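Local coordinates for protein putative branched-chain amino acid ABC transporter (Chromobacterium violaceum, PDB 4PYR) that binds glutathione and, as a putative LppC-type lipoprotein with a periplasmic-binding-protein-like fold, may regulate enzyme activity, at residues K1-P9 / D58-L67. Sequence-based numbering, arbitrary orientation.
Sequences KVRIGVILP and DGVNVVIGPL
G5 and V63 pair in parallel register with CA atoms 4.6 Å apart, strands 2-8 and 62-64 running at 31° to each other; backbone hydrogen bonds go from G5 N to V62 O, from I64 N to G5 O and from I7 N to I64 O. Before this ladder, the loop residue N61 ties down the start of strand 2-8. Its CG sits between backbone N and carbonyl carbon (chi1 47°), which folds the amide against the strand: N61 OD1 accepts a hydrogen bond from R3 N at 2.9 Å, ND2 donates a longer one to K1 O, and N61 N donates to R3 O. On one face of the sheet I4 and V62 lie side by side, I4 CG1 to V62 CG1 3.6 Å, and I64 CD1 packs on I4 CG2; helix 245-265 covers this layer through Y258, A261 and A257. These are adjacent inner strands of the five-stranded parallel sheet in one lobe of a periplasmic-binding-protein-like fold. On the opposite face, bare G5 lets V60 CG1 come to 3.3 Å from G5 N, while I7 CD1 leans on V63 CG1 above helix 48-57. That helix ends in a Schellman motif with G59 as C-prime, and the bent R3 side chain grips the turn: R3 NH1 forms a salt bridge to D58 OD2 at 3.0 Å, guanidinium and carboxylate planes 77° apart, and one guanidinium face lies over G59 C and V60 N. Past cis-P66, L67 CB meets P9 CD at 3.7 Å, the L67 side chain about 4 Å from the bound glutathione (nearest atoms).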
loop_
_atom_site.group_PDB
_atom_site.type_symbol
_atom_site.label_atom_id
_atom_site.label_comp_id
_atom_site.label_asym_id
_atom_site.label_seq_id
_atom_site.Cartn_x
_atom_site.Cartn_y
_atom_site.Cartn_z
ATOM N N LYS A 1 1.430 29.603 -7.927
ATOM C CA LYS A 1 0.936 28.365 -7.217
ATOM C C LYS A 1 1.253 27.004 -7.867
ATOM O O LYS A 1 1.951 26.939 -8.895
ATOM C CB LYS A 1 -0.551 28.508 -6.795
ATOM C CG LYS A 1 -1.663 28.287 -7.817
ATOM C CD LYS A 1 -2.995 28.385 -7.068
ATOM C CE LYS A 1 -4.231 28.255 -7.946
ATOM N NZ LYS A 1 -4.951 26.955 -7.763
ATOM N N VAL A 2 0.779 25.955 -7.242
ATOM C CA VAL A 2 1.100 24.541 -7.528
ATOM C C VAL A 2 0.329 24.028 -8.739
ATOM O O VAL A 2 -0.930 24.118 -8.807
ATOM C CB VAL A 2 0.849 23.629 -6.310
ATOM C CG1 VAL A 2 1.288 22.192 -6.603
ATOM C CG2 VAL A 2 1.566 24.187 -5.076
ATOM N N ARG A 3 1.111 23.554 -9.703
ATOM C CA ARG A 3 0.603 22.921 -10.907
ATOM C C ARG A 3 1.113 21.481 -10.954
ATOM O O ARG A 3 2.269 21.213 -11.056
ATOM C CB ARG A 3 0.980 23.718 -12.156
ATOM C CG ARG A 3 0.436 25.140 -12.133
ATOM C CD ARG A 3 -0.376 25.575 -13.361
ATOM N NE ARG A 3 -0.057 24.858 -14.600
ATOM C CZ ARG A 3 0.777 25.261 -15.542
ATOM N NH1 ARG A 3 0.953 24.479 -16.599
ATOM N NH2 ARG A 3 1.434 26.422 -15.453
ATOM N N ILE A 4 0.210 20.537 -10.825
ATOM C CA ILE A 4 0.601 19.128 -10.730
ATOM C C ILE A 4 0.386 18.449 -12.060
ATOM O O ILE A 4 -0.711 18.454 -12.586
ATOM C CB ILE A 4 -0.287 18.384 -9.701
ATOM C CG1 ILE A 4 -0.213 19.063 -8.320
ATOM C CG2 ILE A 4 0.109 16.900 -9.563
ATOM C CD1 ILE A 4 -1.181 18.457 -7.309
ATOM N N GLY A 5 1.421 17.832 -12.610
ATOM C CA GLY A 5 1.229 17.052 -13.817
ATOM C C GLY A 5 0.868 15.668 -13.378
ATOM O O GLY A 5 1.557 15.078 -12.565
ATOM N N VAL A 6 -0.273 15.180 -13.864
ATOM C CA VAL A 6 -0.775 13.842 -13.508
ATOM C C VAL A 6 -0.548 12.966 -14.740
ATOM O O VAL A 6 -1.267 13.077 -15.712
ATOM C CB VAL A 6 -2.247 13.892 -13.108
ATOM C CG1 VAL A 6 -2.646 12.500 -12.589
ATOM C CG2 VAL A 6 -2.511 14.947 -12.052
ATOM N N ILE A 7 0.517 12.171 -14.709
ATOM C CA ILE A 7 1.031 11.465 -15.866
ATOM C C ILE A 7 0.900 9.975 -15.598
ATOM O O ILE A 7 1.732 9.346 -14.941
ATOM C CB ILE A 7 2.523 11.859 -16.085
ATOM C CG1 ILE A 7 2.572 13.377 -16.231
ATOM C CG2 ILE A 7 3.043 11.203 -17.332
ATOM C CD1 ILE A 7 3.923 13.974 -16.518
ATOM N N LEU A 8 -0.182 9.413 -16.136
ATOM C CA LEU A 8 -0.576 8.033 -15.858
ATOM C C LEU A 8 -0.962 7.365 -17.170
ATOM O O LEU A 8 -1.246 8.023 -18.149
ATOM C CB LEU A 8 -1.716 7.990 -14.873
ATOM C CG LEU A 8 -1.409 8.561 -13.483
ATOM C CD1 LEU A 8 -2.647 8.653 -12.604
ATOM C CD2 LEU A 8 -0.308 7.774 -12.769
ATOM N N PRO A 9 -0.941 6.017 -17.196
ATOM C CA PRO A 9 -1.307 5.284 -18.409
ATOM C C PRO A 9 -2.723 5.563 -18.903
ATOM O O PRO A 9 -3.603 5.801 -18.077
ATOM C CB PRO A 9 -1.160 3.811 -17.984
ATOM C CG PRO A 9 -0.220 3.827 -16.828
ATOM C CD PRO A 9 -0.468 5.118 -16.126
ATOM N N ASP A 58 5.389 23.038 -19.820
ATOM C CA ASP A 58 4.168 23.820 -19.640
ATOM C C ASP A 58 3.947 24.372 -18.219
ATOM O O ASP A 58 2.878 24.878 -17.932
ATOM C CB ASP A 58 2.932 23.007 -20.056
ATOM C CG ASP A 58 1.727 23.906 -20.341
ATOM O OD1 ASP A 58 1.739 24.634 -21.357
ATOM O OD2 ASP A 58 0.768 23.865 -19.518
ATOM N N GLY A 59 4.916 24.253 -17.318
ATOM C CA GLY A 59 4.837 24.955 -16.037
ATOM C C GLY A 59 4.443 24.076 -14.863
ATOM O O GLY A 59 4.248 24.577 -13.753
ATOM N N VAL A 60 4.301 22.768 -15.098
ATOM C CA VAL A 60 4.149 21.811 -14.010
ATOM C C VAL A 60 5.329 21.915 -13.023
ATOM O O VAL A 60 6.503 21.980 -13.442
ATOM C CB VAL A 60 3.978 20.397 -14.612
ATOM C CG1 VAL A 60 4.225 19.285 -13.618
ATOM C CG2 VAL A 60 2.600 20.306 -15.263
ATOM N N ASN A 61 5.041 22.004 -11.730
ATOM C CA ASN A 61 6.116 22.015 -10.730
ATOM C C ASN A 61 6.188 20.817 -9.788
ATOM O O ASN A 61 7.061 20.783 -8.925
ATOM C CB ASN A 61 6.137 23.343 -9.978
ATOM C CG ASN A 61 4.770 23.778 -9.515
ATOM O OD1 ASN A 61 3.918 22.960 -9.276
ATOM N ND2 ASN A 61 4.559 25.075 -9.398
ATOM N N VAL A 62 5.284 19.834 -9.969
ATOM C CA VAL A 62 5.416 18.535 -9.326
ATOM C C VAL A 62 4.609 17.560 -10.197
ATOM O O VAL A 62 3.731 17.985 -10.924
ATOM C CB VAL A 62 4.817 18.597 -7.904
ATOM C CG1 VAL A 62 3.370 19.067 -7.959
ATOM C CG2 VAL A 62 4.998 17.316 -7.111
ATOM N N VAL A 63 4.995 16.302 -10.164
ATOM C CA VAL A 63 4.349 15.269 -10.970
ATOM C C VAL A 63 3.909 14.105 -10.114
ATOM O O VAL A 63 4.585 13.736 -9.165
ATOM C CB VAL A 63 5.306 14.810 -12.098
ATOM C CG1 VAL A 63 4.862 13.494 -12.713
ATOM C CG2 VAL A 63 5.398 15.880 -13.177
ATOM N N ILE A 64 2.694 13.609 -10.417
ATOM C CA ILE A 64 2.198 12.330 -9.906
ATOM C C ILE A 64 2.286 11.355 -11.064
ATOM O O ILE A 64 1.786 11.640 -12.156
ATOM C CB ILE A 64 0.738 12.437 -9.440
ATOM C CG1 ILE A 64 0.706 13.324 -8.189
ATOM C CG2 ILE A 64 0.158 11.033 -9.162
ATOM C CD1 ILE A 64 -0.708 13.767 -7.833
ATOM N N GLY A 65 2.961 10.232 -10.818
ATOM C CA GLY A 65 3.242 9.276 -11.859
ATOM C C GLY A 65 4.731 9.172 -12.074
ATOM O O GLY A 65 5.491 9.976 -11.552
ATOM N N PRO A 66 5.142 8.178 -12.854
ATOM C CA PRO A 66 4.344 7.185 -13.568
ATOM C C PRO A 66 3.912 5.997 -12.713
ATOM O O PRO A 66 4.174 5.921 -11.513
ATOM C CB PRO A 66 5.303 6.653 -14.657
ATOM C CG PRO A 66 6.610 7.292 -14.437
ATOM C CD PRO A 66 6.564 8.023 -13.134
ATOM N N LEU A 67 3.208 5.090 -13.373
ATOM C CA LEU A 67 2.630 3.935 -12.699
ATOM C C LEU A 67 3.383 2.649 -12.966
ATOM O O LEU A 67 3.545 1.846 -12.047
ATOM C CB LEU A 67 1.156 3.802 -13.063
ATOM C CG LEU A 67 0.341 2.768 -12.290
ATOM C CD1 LEU A 67 0.415 2.980 -10.779
ATOM C CD2 LEU A 67 -1.111 2.831 -12.738
#